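Local coordinates for putative acetyltransferase (Streptococcus mutans, PDB 3LD2), which binds coenzyme A and, as a member of the GNAT family, probably transfers an acyl group from its thioester to an acceptor substrate, at residues 154-157 and 158-162; 54-57 and 58-62; 74-78 and 79-83; 130-133 and 134-137. One frame throughout, in Å; residues are numbered along the deposited sequence.

Interaction 1: residues 154-157 and 158-162; sequences QEAV and LFYKK. With COA (coenzyme A), chain E.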
loop_
_atom_site.group_PDB
_atom_site.type_symbol
_atom_site.label_atom_id
_atom_site.label_comp_id
_atom_site.label_asym_id
_atom_site.label_seq_id
_atom_site.Cartn_x
_atom_site.Cartn_y
_atom_site.Cartn_z
ATOM N N GLN A 154 5.404 9.243 -9.119
ATOM C CA GLN A 154 6.354 10.235 -8.659
ATOM C C GLN A 154 6.242 10.523 -7.184
ATOM O O GLN A 154 7.259 10.703 -6.516
ATOM C CB GLN A 154 6.126 11.537 -9.430
ATOM C CG GLN A 154 7.052 12.650 -9.051
ATOM C CD GLN A 154 7.021 13.735 -10.079
ATOM O OE1 GLN A 154 6.555 13.511 -11.211
ATOM N NE2 GLN A 154 7.504 14.929 -9.710
ATOM N N GLU A 155 5.014 10.604 -6.676
ATOM C CA GLU A 155 4.837 10.922 -5.257
ATOM C C GLU A 155 5.194 9.746 -4.359
ATOM O O GLU A 155 5.740 9.951 -3.271
ATOM C CB GLU A 155 3.434 11.453 -4.936
ATOM C CG GLU A 155 2.320 10.819 -5.718
ATOM C CD GLU A 155 2.149 11.456 -7.081
ATOM O OE1 GLU A 155 1.809 10.729 -8.053
ATOM O OE2 GLU A 155 2.366 12.687 -7.175
ATOM N N ALA A 156 4.891 8.527 -4.811
ATOM C CA ALA A 156 5.282 7.324 -4.078
ATOM C C ALA A 156 6.802 7.194 -4.012
ATOM O O ALA A 156 7.373 6.886 -2.954
ATOM C CB ALA A 156 4.654 6.074 -4.679
ATOM N N VAL A 157 7.460 7.445 -5.139
ATOM C CA VAL A 157 8.909 7.410 -5.164
ATOM C C VAL A 157 9.455 8.303 -4.045
ATOM O O VAL A 157 10.345 7.899 -3.287
ATOM C CB VAL A 157 9.476 7.826 -6.569
ATOM C CG1 VAL A 157 10.941 8.155 -6.487
ATOM C CG2 VAL A 157 9.239 6.729 -7.606
ATOM N N LEU A 158 8.913 9.510 -3.924
ATOM C CA LEU A 158 9.482 10.481 -2.997
ATOM C C LEU A 158 9.112 10.143 -1.555
ATOM O O LEU A 158 9.933 10.228 -0.643
ATOM C CB LEU A 158 9.006 11.885 -3.365
ATOM C CG LEU A 158 9.602 12.408 -4.668
ATOM C CD1 LEU A 158 9.038 13.770 -5.019
ATOM C CD2 LEU A 158 11.135 12.469 -4.578
ATOM N N PHE A 159 7.851 9.761 -1.373
ATOM C CA PHE A 159 7.327 9.255 -0.109
ATOM C C PHE A 159 8.232 8.164 0.473
ATOM O O PHE A 159 8.742 8.302 1.594
ATOM C CB PHE A 159 5.911 8.711 -0.365
ATOM C CG PHE A 159 5.183 8.262 0.865
ATOM C CD1 PHE A 159 4.848 9.160 1.860
ATOM C CD2 PHE A 159 4.791 6.933 1.002
ATOM C CE1 PHE A 159 4.135 8.734 2.985
ATOM C CE2 PHE A 159 4.078 6.501 2.110
ATOM C CZ PHE A 159 3.753 7.400 3.102
ATOM N N TYR A 160 8.452 7.097 -0.300
ATOM C CA TYR A 160 9.185 5.937 0.210
ATOM C C TYR A 160 10.636 6.247 0.545
ATOM O O TYR A 160 11.157 5.788 1.574
ATOM C CB TYR A 160 9.090 4.748 -0.741
ATOM C CG TYR A 160 7.719 4.124 -0.754
ATOM C CD1 TYR A 160 7.062 3.839 0.435
ATOM C CD2 TYR A 160 7.086 3.816 -1.946
ATOM C CE1 TYR A 160 5.794 3.263 0.439
ATOM C CE2 TYR A 160 5.829 3.242 -1.965
ATOM C CZ TYR A 160 5.184 2.958 -0.765
ATOM O OH TYR A 160 3.928 2.382 -0.777
ATOM N N LYS A 161 11.278 7.041 -0.307
ATOM C CA LYS A 161 12.632 7.500 -0.030
ATOM C C LYS A 161 12.654 8.326 1.252
ATOM O O LYS A 161 13.535 8.167 2.105
ATOM C CB LYS A 161 13.161 8.350 -1.181
ATOM C CG LYS A 161 14.663 8.547 -1.108
ATOM C CD LYS A 161 15.359 7.247 -1.541
ATOM C CE LYS A 161 16.705 6.990 -0.839
ATOM N NZ LYS A 161 17.134 5.623 -1.238
ATOM N N LYS A 162 11.681 9.219 1.377
ATOM C CA LYS A 162 11.600 10.080 2.555
ATOM C C LYS A 162 11.492 9.250 3.848
ATOM O O LYS A 162 12.195 9.511 4.813
ATOM C CB LYS A 162 10.448 11.077 2.404
ATOM C CG LYS A 162 10.391 12.198 3.432
ATOM C CD LYS A 162 11.677 13.019 3.499
ATOM C CE LYS A 162 11.388 14.492 3.844
ATOM N NZ LYS A 162 10.244 14.666 4.778
HETATM N N1A COA E . 5.459 15.748 -4.107
HETATM C C2A COA E . 6.773 15.752 -3.422
HETATM N N3A COA E . 6.954 14.917 -2.184
HETATM C C4A COA E . 5.850 14.110 -1.690
HETATM C C5A COA E . 4.555 14.096 -2.387
HETATM C C6A COA E . 4.349 14.932 -3.611
HETATM N N6A COA E . 3.047 14.885 -4.255
HETATM N N7A COA E . 3.613 13.203 -1.695
HETATM C C8A COA E . 4.342 12.655 -0.577
HETATM N N9A COA E . 5.744 13.145 -0.632
HETATM C C1B COA E . 6.461 13.003 0.527
HETATM C C2B COA E . 7.234 14.079 1.265
HETATM O O2B COA E . 8.099 15.005 0.680
HETATM C C3B COA E . 7.061 13.850 2.702
HETATM O O3B COA E . 7.495 14.737 3.685
HETATM P P3B COA E . 6.701 16.214 3.785
HETATM O O7A COA E . 7.048 16.772 5.299
HETATM O O8A COA E . 7.266 17.301 2.663
HETATM O O9A COA E . 5.272 16.086 3.559
HETATM C C4B COA E . 6.137 12.657 2.844
HETATM O O4B COA E . 5.744 12.189 1.504
HETATM C C5B COA E . 5.371 12.125 4.006
HETATM O O5B COA E . 4.181 12.732 3.535
HETATM P P1A COA E . 2.643 12.208 3.779
HETATM O O1A COA E . 1.677 13.530 4.011
HETATM O O2A COA E . 2.647 11.328 4.939
HETATM O O3A COA E . 2.125 11.386 2.461
HETATM P P2A COA E . 0.553 11.240 2.021
HETATM O O4A COA E . 0.110 12.561 1.140
HETATM O O5A COA E . -0.327 11.092 3.173
HETATM O O6A COA E . 0.428 9.942 1.021
HETATM C CBP COA E . 0.938 8.562 -0.763
HETATM C CCP COA E . 1.535 9.548 0.254
HETATM C CDP COA E . 0.310 7.391 0.039
HETATM C CEP COA E . 2.018 8.073 -1.766
HETATM C CAP COA E . -0.210 9.286 -1.520
HETATM O OAP COA E . 0.248 10.189 -2.488
HETATM C C9P COA E . -1.047 8.256 -2.265
HETATM O O9P COA E . -2.162 8.074 -1.897
HETATM N N8P COA E . -0.815 8.076 -3.689
HETATM C C7P COA E . -1.973 7.580 -4.405
HETATM C C6P COA E . -1.685 6.235 -5.080
HETATM C C5P COA E . -0.630 5.440 -4.307
HETATM O O5P COA E . -0.940 4.891 -3.306
HETATM N N4P COA E . 0.711 5.263 -4.831
HETATM C C3P COA E . 1.515 4.073 -4.488
HETATM C C2P COA E . 1.166 3.411 -3.150
HETATM S S1P COA E . 0.622 1.700 -3.490
#

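Interaction 2: residues 54-57 and 58-62; sequences KTWS and EQNTP. With COA (coenzyme A), chain E.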
loop_
_atom_site.group_PDB
_atom_site.type_symbol
_atom_site.label_atom_id
_atom_site.label_comp_id
_atom_site.label_asym_id
_atom_site.label_seq_id
_atom_site.Cartn_x
_atom_site.Cartn_y
_atom_site.Cartn_z
ATOM N N LYS A 54 -11.163 5.607 -6.323
ATOM C CA LYS A 54 -10.931 6.991 -6.735
ATOM C C LYS A 54 -9.440 7.218 -6.833
ATOM O O LYS A 54 -8.995 8.182 -7.451
ATOM C CB LYS A 54 -11.523 8.016 -5.741
ATOM C CG LYS A 54 -13.053 8.047 -5.647
ATOM C CD LYS A 54 -13.531 8.678 -4.333
ATOM C CE LYS A 54 -15.045 8.499 -4.146
ATOM N NZ LYS A 54 -15.622 9.515 -3.213
ATOM N N THR A 55 -8.677 6.330 -6.203
ATOM C CA THR A 55 -7.230 6.487 -6.081
ATOM C C THR A 55 -6.390 5.801 -7.175
ATOM O O THR A 55 -5.332 6.306 -7.550
ATOM C CB THR A 55 -6.736 5.972 -4.722
ATOM O OG1 THR A 55 -7.514 6.556 -3.672
ATOM C CG2 THR A 55 -5.270 6.313 -4.520
ATOM N N TRP A 56 -6.827 4.649 -7.671
ATOM C CA TRP A 56 -5.972 3.885 -8.582
ATOM C C TRP A 56 -6.144 4.337 -10.024
ATOM O O TRP A 56 -7.259 4.437 -10.538
ATOM C CB TRP A 56 -6.191 2.368 -8.447
ATOM C CG TRP A 56 -6.020 1.872 -7.036
ATOM C CD1 TRP A 56 -6.986 1.313 -6.239
ATOM C CD2 TRP A 56 -4.820 1.919 -6.239
ATOM N NE1 TRP A 56 -6.458 1.009 -4.998
ATOM C CE2 TRP A 56 -5.135 1.373 -4.973
ATOM C CE3 TRP A 56 -3.514 2.359 -6.475
ATOM C CZ2 TRP A 56 -4.193 1.256 -3.954
ATOM C CZ3 TRP A 56 -2.574 2.241 -5.454
ATOM C CH2 TRP A 56 -2.920 1.701 -4.212
ATOM N N SER A 57 -5.018 4.622 -10.661
ATOM C CA SER A 57 -4.989 5.048 -12.052
ATOM C C SER A 57 -3.841 4.335 -12.731
ATOM O O SER A 57 -2.986 3.760 -12.060
ATOM C CB SER A 57 -4.782 6.561 -12.152
ATOM O OG SER A 57 -3.653 6.967 -11.393
ATOM N N GLU A 58 -3.839 4.382 -14.058
ATOM C CA GLU A 58 -2.769 3.820 -14.865
ATOM C C GLU A 58 -1.457 4.493 -14.557
ATOM O O GLU A 58 -0.409 4.051 -15.018
ATOM C CB GLU A 58 -3.086 3.964 -16.350
ATOM C CG GLU A 58 -4.268 3.108 -16.776
ATOM C CD GLU A 58 -4.411 2.986 -18.274
ATOM O OE1 GLU A 58 -4.603 4.041 -18.929
ATOM O OE2 GLU A 58 -4.342 1.832 -18.788
ATOM N N GLN A 59 -1.503 5.561 -13.770
ATOM C CA GLN A 59 -0.271 6.206 -13.325
ATOM C C GLN A 59 0.386 5.479 -12.120
ATOM O O GLN A 59 1.584 5.599 -11.905
ATOM C CB GLN A 59 -0.535 7.686 -13.001
ATOM C CG GLN A 59 0.712 8.551 -12.796
ATOM C CD GLN A 59 1.312 9.054 -14.112
ATOM O OE1 GLN A 59 1.315 8.344 -15.130
ATOM N NE2 GLN A 59 1.834 10.286 -14.093
ATOM N N ASN A 60 -0.378 4.720 -11.338
ATOM C CA ASN A 60 0.196 4.125 -10.125
ATOM C C ASN A 60 0.050 2.611 -10.001
ATOM O O ASN A 60 0.588 2.018 -9.067
ATOM C CB ASN A 60 -0.339 4.809 -8.858
ATOM C CG ASN A 60 -1.857 4.740 -8.751
ATOM O OD1 ASN A 60 -2.471 3.738 -9.114
ATOM N ND2 ASN A 60 -2.469 5.819 -8.265
ATOM N N THR A 61 -0.670 1.989 -10.931
ATOM C CA THR A 61 -0.792 0.540 -10.952
ATOM C C THR A 61 -0.870 0.043 -12.409
ATOM O O THR A 61 -1.392 0.743 -13.263
ATOM C CB THR A 61 -2.047 0.088 -10.153
ATOM O OG1 THR A 61 -2.241 -1.306 -10.325
ATOM C CG2 THR A 61 -3.309 0.800 -10.649
ATOM N N PRO A 62 -0.338 -1.165 -12.704
ATOM C CA PRO A 62 -0.398 -1.740 -14.063
ATOM C C PRO A 62 -1.570 -2.697 -14.258
ATOM O O PRO A 62 -1.814 -3.140 -15.385
ATOM C CB PRO A 62 0.903 -2.539 -14.169
ATOM C CG PRO A 62 1.533 -2.520 -12.782
ATOM C CD PRO A 62 0.533 -1.961 -11.822
HETATM N N1A COA E . 5.459 15.748 -4.107
HETATM C C2A COA E . 6.773 15.752 -3.422
HETATM N N3A COA E . 6.954 14.917 -2.184
HETATM C C4A COA E . 5.850 14.110 -1.690
HETATM C C5A COA E . 4.555 14.096 -2.387
HETATM C C6A COA E . 4.349 14.932 -3.611
HETATM N N6A COA E . 3.047 14.885 -4.255
HETATM N N7A COA E . 3.613 13.203 -1.695
HETATM C C8A COA E . 4.342 12.655 -0.577
HETATM N N9A COA E . 5.744 13.145 -0.632
HETATM C C1B COA E . 6.461 13.003 0.527
HETATM C C2B COA E . 7.234 14.079 1.265
HETATM O O2B COA E . 8.099 15.005 0.680
HETATM C C3B COA E . 7.061 13.850 2.702
HETATM O O3B COA E . 7.495 14.737 3.685
HETATM P P3B COA E . 6.701 16.214 3.785
HETATM O O7A COA E . 7.048 16.772 5.299
HETATM O O8A COA E . 7.266 17.301 2.663
HETATM O O9A COA E . 5.272 16.086 3.559
HETATM C C4B COA E . 6.137 12.657 2.844
HETATM O O4B COA E . 5.744 12.189 1.504
HETATM C C5B COA E . 5.371 12.125 4.006
HETATM O O5B COA E . 4.181 12.732 3.535
HETATM P P1A COA E . 2.643 12.208 3.779
HETATM O O1A COA E . 1.677 13.530 4.011
HETATM O O2A COA E . 2.647 11.328 4.939
HETATM O O3A COA E . 2.125 11.386 2.461
HETATM P P2A COA E . 0.553 11.240 2.021
HETATM O O4A COA E . 0.110 12.561 1.140
HETATM O O5A COA E . -0.327 11.092 3.173
HETATM O O6A COA E . 0.428 9.942 1.021
HETATM C CBP COA E . 0.938 8.562 -0.763
HETATM C CCP COA E . 1.535 9.548 0.254
HETATM C CDP COA E . 0.310 7.391 0.039
HETATM C CEP COA E . 2.018 8.073 -1.766
HETATM C CAP COA E . -0.210 9.286 -1.520
HETATM O OAP COA E . 0.248 10.189 -2.488
HETATM C C9P COA E . -1.047 8.256 -2.265
HETATM O O9P COA E . -2.162 8.074 -1.897
HETATM N N8P COA E . -0.815 8.076 -3.689
HETATM C C7P COA E . -1.973 7.580 -4.405
HETATM C C6P COA E . -1.685 6.235 -5.080
HETATM C C5P COA E . -0.630 5.440 -4.307
HETATM O O5P COA E . -0.940 4.891 -3.306
HETATM N N4P COA E . 0.711 5.263 -4.831
HETATM C C3P COA E . 1.515 4.073 -4.488
HETATM C C2P COA E . 1.166 3.411 -3.150
HETATM S S1P COA E . 0.622 1.700 -3.490
#

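Interaction 3: residues 74-78 and 79-83; sequences IQKFE and SNTHF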
loop_
_atom_site.group_PDB
_atom_site.type_symbol
_atom_site.label_atom_id
_atom_site.label_comp_id
_atom_site.label_asym_id
_atom_site.label_seq_id
_atom_site.Cartn_x
_atom_site.Cartn_y
_atom_site.Cartn_z
ATOM N N ILE A 74 -13.260 -8.370 0.865
ATOM C CA ILE A 74 -13.649 -9.378 1.841
ATOM C C ILE A 74 -12.769 -10.617 1.690
ATOM O O ILE A 74 -12.289 -11.177 2.679
ATOM C CB ILE A 74 -15.132 -9.763 1.677
ATOM C CG1 ILE A 74 -16.036 -8.567 1.994
ATOM C CG2 ILE A 74 -15.480 -10.950 2.555
ATOM C CD1 ILE A 74 -17.431 -8.707 1.436
ATOM N N GLN A 75 -12.544 -11.027 0.445
ATOM C CA GLN A 75 -11.672 -12.163 0.138
ATOM C C GLN A 75 -10.354 -12.022 0.866
ATOM O O GLN A 75 -9.838 -12.974 1.479
ATOM C CB GLN A 75 -11.383 -12.200 -1.356
ATOM C CG GLN A 75 -11.163 -13.584 -1.917
ATOM C CD GLN A 75 -12.468 -14.226 -2.374
ATOM O OE1 GLN A 75 -13.547 -13.629 -2.251
ATOM N NE2 GLN A 75 -12.377 -15.445 -2.913
ATOM N N LYS A 76 -9.812 -10.813 0.779
ATOM C CA LYS A 76 -8.536 -10.488 1.397
ATOM C C LYS A 76 -8.647 -10.512 2.888
ATOM O O LYS A 76 -7.805 -11.091 3.563
ATOM C CB LYS A 76 -8.041 -9.113 0.937
ATOM C CG LYS A 76 -7.515 -9.124 -0.471
ATOM C CD LYS A 76 -7.433 -7.740 -1.047
ATOM C CE LYS A 76 -6.074 -7.142 -0.810
ATOM N NZ LYS A 76 -5.691 -6.321 -2.010
ATOM N N PHE A 77 -9.690 -9.872 3.398
ATOM C CA PHE A 77 -9.918 -9.834 4.828
ATOM C C PHE A 77 -9.993 -11.267 5.388
ATOM O O PHE A 77 -9.429 -11.553 6.445
ATOM C CB PHE A 77 -11.200 -9.065 5.114
ATOM C CG PHE A 77 -11.357 -8.667 6.546
ATOM C CD1 PHE A 77 -10.329 -8.022 7.215
ATOM C CD2 PHE A 77 -12.532 -8.937 7.226
ATOM C CE1 PHE A 77 -10.464 -7.648 8.536
ATOM C CE2 PHE A 77 -12.676 -8.563 8.564
ATOM C CZ PHE A 77 -11.644 -7.912 9.217
ATOM N N GLU A 78 -10.672 -12.150 4.646
ATOM C CA GLU A 78 -10.844 -13.555 4.998
ATOM C C GLU A 78 -9.634 -14.460 4.718
ATOM O O GLU A 78 -9.665 -15.670 5.008
ATOM C CB GLU A 78 -12.064 -14.135 4.282
ATOM C CG GLU A 78 -13.373 -13.439 4.632
ATOM C CD GLU A 78 -14.587 -14.129 4.046
ATOM O OE1 GLU A 78 -14.413 -14.986 3.150
ATOM O OE2 GLU A 78 -15.720 -13.814 4.469
ATOM N N SER A 79 -8.574 -13.902 4.148
ATOM C CA SER A 79 -7.386 -14.710 3.914
ATOM C C SER A 79 -6.141 -14.087 4.511
ATOM O O SER A 79 -5.046 -14.266 4.016
ATOM C CB SER A 79 -7.199 -15.018 2.427
ATOM O OG SER A 79 -7.461 -13.870 1.637
ATOM N N ASN A 80 -6.328 -13.320 5.567
ATOM C CA ASN A 80 -5.217 -12.931 6.427
ATOM C C ASN A 80 -4.492 -11.638 6.092
ATOM O O ASN A 80 -3.579 -11.230 6.813
ATOM C CB ASN A 80 -4.271 -14.127 6.658
ATOM C CG ASN A 80 -4.991 -15.287 7.403
ATOM O OD1 ASN A 80 -5.569 -15.077 8.473
ATOM N ND2 ASN A 80 -5.001 -16.479 6.810
ATOM N N THR A 81 -4.930 -10.963 5.035
ATOM C CA THR A 81 -4.461 -9.607 4.792
ATOM C C THR A 81 -5.031 -8.703 5.884
ATOM O O THR A 81 -6.212 -8.770 6.183
ATOM C CB THR A 81 -4.924 -9.110 3.430
ATOM O OG1 THR A 81 -4.592 -10.086 2.438
ATOM C CG2 THR A 81 -4.248 -7.784 3.097
ATOM N N HIS A 82 -4.199 -7.869 6.486
ATOM C CA HIS A 82 -4.679 -6.957 7.514
ATOM C C HIS A 82 -4.782 -5.518 6.985
ATOM O O HIS A 82 -4.049 -5.139 6.078
ATOM C CB HIS A 82 -3.772 -7.026 8.726
ATOM C CG HIS A 82 -3.333 -8.419 9.064
ATOM N ND1 HIS A 82 -4.213 -9.403 9.466
ATOM C CD2 HIS A 82 -2.105 -8.993 9.061
ATOM C CE1 HIS A 82 -3.546 -10.524 9.691
ATOM N NE2 HIS A 82 -2.266 -10.302 9.451
ATOM N N PHE A 83 -5.713 -4.735 7.536
ATOM C CA PHE A 83 -5.979 -3.369 7.072
ATOM C C PHE A 83 -5.905 -2.333 8.196
ATOM O O PHE A 83 -6.603 -2.429 9.210
ATOM C CB PHE A 83 -7.364 -3.270 6.432
ATOM C CG PHE A 83 -7.583 -4.181 5.256
ATOM C CD1 PHE A 83 -7.749 -3.652 3.979
ATOM C CD2 PHE A 83 -7.655 -5.551 5.420
ATOM C CE1 PHE A 83 -7.978 -4.471 2.883
ATOM C CE2 PHE A 83 -7.879 -6.388 4.330
ATOM C CZ PHE A 83 -8.045 -5.836 3.048
#

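Interaction 4: residues 130-133 and 134-137; sequences LVQI and FLNE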
loop_
_atom_site.group_PDB
_atom_site.type_symbol
_atom_site.label_atom_id
_atom_site.label_comp_id
_atom_site.label_asym_id
_atom_site.label_seq_id
_atom_site.Cartn_x
_atom_site.Cartn_y
_atom_site.Cartn_z
ATOM N N LEU A 130 0.375 6.077 8.794
ATOM C CA LEU A 130 -0.017 4.719 8.463
ATOM C C LEU A 130 1.233 3.817 8.436
ATOM O O LEU A 130 1.318 2.804 9.141
ATOM C CB LEU A 130 -0.733 4.694 7.114
ATOM C CG LEU A 130 -2.262 4.550 6.942
ATOM C CD1 LEU A 130 -3.103 4.381 8.212
ATOM C CD2 LEU A 130 -2.826 5.659 6.033
ATOM N N VAL A 131 2.215 4.220 7.635
ATOM C CA VAL A 131 3.427 3.439 7.429
ATOM C C VAL A 131 4.076 3.164 8.761
ATOM O O VAL A 131 4.604 2.078 9.006
ATOM C CB VAL A 131 4.395 4.163 6.455
ATOM C CG1 VAL A 131 5.814 3.629 6.570
ATOM C CG2 VAL A 131 3.868 4.046 5.029
ATOM N N GLN A 132 3.999 4.148 9.640
ATOM C CA GLN A 132 4.671 4.051 10.920
ATOM C C GLN A 132 4.026 3.022 11.848
ATOM O O GLN A 132 4.722 2.285 12.546
ATOM C CB GLN A 132 4.699 5.398 11.600
ATOM C CG GLN A 132 6.063 5.792 12.033
ATOM C CD GLN A 132 7.009 5.978 10.848
ATOM O OE1 GLN A 132 6.672 6.664 9.878
ATOM N NE2 GLN A 132 8.200 5.371 10.926
ATOM N N ILE A 133 2.701 2.957 11.891
ATOM C CA ILE A 133 2.177 1.950 12.779
ATOM C C ILE A 133 2.338 0.583 12.131
ATOM O O ILE A 133 2.706 -0.382 12.806
ATOM C CB ILE A 133 0.782 2.274 13.457
ATOM C CG1 ILE A 133 -0.377 1.673 12.701
ATOM C CG2 ILE A 133 0.598 3.788 13.703
ATOM C CD1 ILE A 133 -0.935 2.670 11.724
ATOM N N PHE A 134 2.140 0.508 10.821
ATOM C CA PHE A 134 2.439 -0.728 10.096
ATOM C C PHE A 134 3.818 -1.268 10.491
ATOM O O PHE A 134 3.948 -2.418 10.898
ATOM C CB PHE A 134 2.373 -0.510 8.579
ATOM C CG PHE A 134 3.153 -1.531 7.771
ATOM C CD1 PHE A 134 2.671 -2.831 7.595
ATOM C CD2 PHE A 134 4.358 -1.184 7.167
ATOM C CE1 PHE A 134 3.385 -3.783 6.848
ATOM C CE2 PHE A 134 5.081 -2.122 6.405
ATOM C CZ PHE A 134 4.592 -3.428 6.245
ATOM N N LEU A 135 4.844 -0.438 10.371
ATOM C CA LEU A 135 6.195 -0.885 10.636
ATOM C C LEU A 135 6.305 -1.470 12.028
ATOM O O LEU A 135 6.984 -2.485 12.216
ATOM C CB LEU A 135 7.212 0.238 10.441
ATOM C CG LEU A 135 7.543 0.609 8.994
ATOM C CD1 LEU A 135 8.375 1.876 8.953
ATOM C CD2 LEU A 135 8.281 -0.531 8.259
ATOM N N ASN A 136 5.631 -0.854 12.998
ATOM C CA ASN A 136 5.665 -1.379 14.360
ATOM C C ASN A 136 4.842 -2.642 14.603
ATOM O O ASN A 136 5.110 -3.366 15.548
ATOM C CB ASN A 136 5.348 -0.304 15.395
ATOM C CG ASN A 136 6.500 0.682 15.565
ATOM O OD1 ASN A 136 7.388 0.478 16.403
ATOM N ND2 ASN A 136 6.517 1.734 14.736
ATOM N N GLU A 137 3.844 -2.896 13.758
ATOM C CA GLU A 137 3.145 -4.178 13.754
ATOM C C GLU A 137 4.066 -5.326 13.359
ATOM O O GLU A 137 4.135 -6.338 14.045
ATOM C CB GLU A 137 1.981 -4.151 12.773
ATOM C CG GLU A 137 0.797 -3.371 13.262
ATOM C CD GLU A 137 0.387 -3.789 14.666
ATOM O OE1 GLU A 137 -0.149 -2.930 15.408
ATOM O OE2 GLU A 137 0.619 -4.970 15.031
#

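Interaction 1: residues 154-157 and 158-162
Ala156 and Tyr160 meet one turn apart on helix 154-162, by backbone and side chain together. Among the backbone bonds, Tyr160 N gives its hydrogen almost straight to Ala156 O at 2.9 Å (N-H...O 173°), and Phe159 N does likewise to Glu155 O at 2.8 Å. The bonds from Leu158 to Gln154 and from Lys161 to Val157 are longer. Apolar contact between the segments is slight: Ala156 CB lies 4.1 Å from Tyr160 CE2, while the tyrosine ring lies oblique to Ala156 O, CD2 nearest, and packs beyond it on Val149 and Phe165.

Most of the remaining side-chain contact goes to coenzyme A. Phe159 takes CCP of the cofactor over one ring face, offset toward the rim, and presents its edge to the ribose, with CD1 3.2 Å from O4B. With CG anti to the backbone N (chi1 -175°), that ring swings out to the cofactor. Leu158 CD1 reaches the adenine at C2A (3.4 Å), Glu155 CB lies 3.5 Å from the adenine nitrogen N6A, and Ala156 CB touches C3P of the pantetheine arm. Lys162, bent along its chain, donates from NZ to O3B, the ester oxygen between ribose and 3'-phosphate, at 3.0 Å. Its charge, close to that phosphate, would probably offset part of the negative charge. Glu155 and Lys162 are both observed coenzyme A-binding residues, and this helical surface meets the cofactor mainly by packing, with one polar bond at the ribose-phosphate link.

Interaction 2: residues 54-57 and 58-62
Asn60 folds back on Thr55, Trp56 and Ser57 in a local turn where helix 45-55 gives way to the loop leading to helix 70-77, beside the pantetheine arm of coenzyme A. Its amide works at both ends. ND2 donates to Thr55 O at 3.0 Å, with the acceptor lying in the amide plane, and OD1 receives Ser57 N at 3.1 Å from above the carbonyl plane. A chi1 of 58° sets the amide between the Asn60 backbone N and carbonyl carbon, turned back toward the helix end. Ser57 O is gripped twice, by Asn60 N at 2.9 Å and by Thr61 N at 3.1 Å, which ties the loop backbone into a compact turn.

The indole of Trp56 stands nearly perpendicular to the Asn60 amide (planes 87° apart) and meets it edge-on, CE3 lying 3.2 Å from OD1. The same ring brings CH2 to within 3.6 Å of the cofactor sulfur S1P, again at the edge. Thr55 CG2 packs on C7P at 3.5 Å and Asn60 ND2 approaches C6P at 3.3 Å, so the turn runs beside the pantetheine arm as far as the thiol sulfur.

Thr55 and Trp56 both rest on Ala116 of strand 110-117, Asn60 touches Asn153 just before helix 154-162, and Glu58 and Pro62 lie against Leu177 at the end of strand 166-177.

Interaction 3: residues 74-78 and 79-83
Gln75 O accepts the hydroxyl of Ser79 at 2.5 Å, the first of the bonds that close the C-terminal end of helix 70-77. With chi1 at 42°, Ser79 OG sits between its own backbone N and carbonyl carbon and turns back to the helix. Lys76 O then takes two donors from opposite faces of its carbonyl plane: Ser79 N at 3.0 Å, well above that plane, and Thr81 N at 3.2 Å. The second bond spans a type I turn from Phe77 to Asn80, and Asn80 has a positive phi of 91°, which lets the chain reverse. The CB of Lys76 also comes to the edge of the Phe83 ring, 3.9 Å from CZ, and lies beside Thr81 OG1. Phe77 follows, its CD1 4.1 Å from CD2 of Phe83, the two side chains crossing at a slant, while Phe83 CE2 also rests near Phe77 CA.

The turn thus delivers the chain from helix 70-77 into strand 82-88. Phe77 and Phe83 both pack on Met40, just past strand 35-39, while Thr81 and Phe83 touch Asp97 of strand 92-100, and His82 pairs by its backbone with Tyr98.

Interaction 4: residues 130-133 and 134-137
Gln132 O is held by two donors of one residue, Asn136 ND2 at 2.9 Å and Asn136 N at 3.3 Å, which reach it from opposite faces of its carbonyl plane. The side-chain bond is fairly straight (N-H...O 166°), and Gln132 O lies in the amide plane of Asn136, whose OD1 is bonded in turn to Lys139 NZ. A chi1 of -73° places the amide beside its own backbone N and folds it back over the preceding turn. Main-chain bonds flank this site on helix 126-138: Phe134 N to Leu130 O is 3.0 Å and nearly linear, and Leu135 N meets Val131 O at 2.9 Å.

Val131 and Leu135 run side by side and point the same way, CG1 of the valine 3.9 Å from CD1 of the leucine. Val131 O lies at the edge of the Phe134 ring, 3.8 Å from CD2; the ring packs against the sheet, meeting Phe113 and standing edge-to-face with Tyr98.

The helix is the crossover of the beta-alpha-beta unit 110-117, 126-138, 144-150 and has two characters: apolar side chains resting on strands 35-39, 82-88, 92-100 and 110-117, and an exposed side where the Asn136 amide links a main-chain carbonyl to a lysine.

In the fold
From the N terminus, interaction 2 comes first, closing the turn after helix 45-55; interaction 3 follows, reversing the chain between helix 70-77 and strand 82-88. Interaction 4 lies within helix 126-138, and interaction 1 within helix 154-162. All four are local and run in series, with none nested or crossed. Interactions 1 and 2 border the same coenzyme A without touching, their centres about 15 Å apart. Interactions 1 and 4 do meet, Phe159 CE2 lying 3.8 Å from Val131 CG2, so the two helices touch there; strand 144-150 lies between them in the chain. Interaction 3 lies across the chain's centre from interaction 1, about 26 Å between centres.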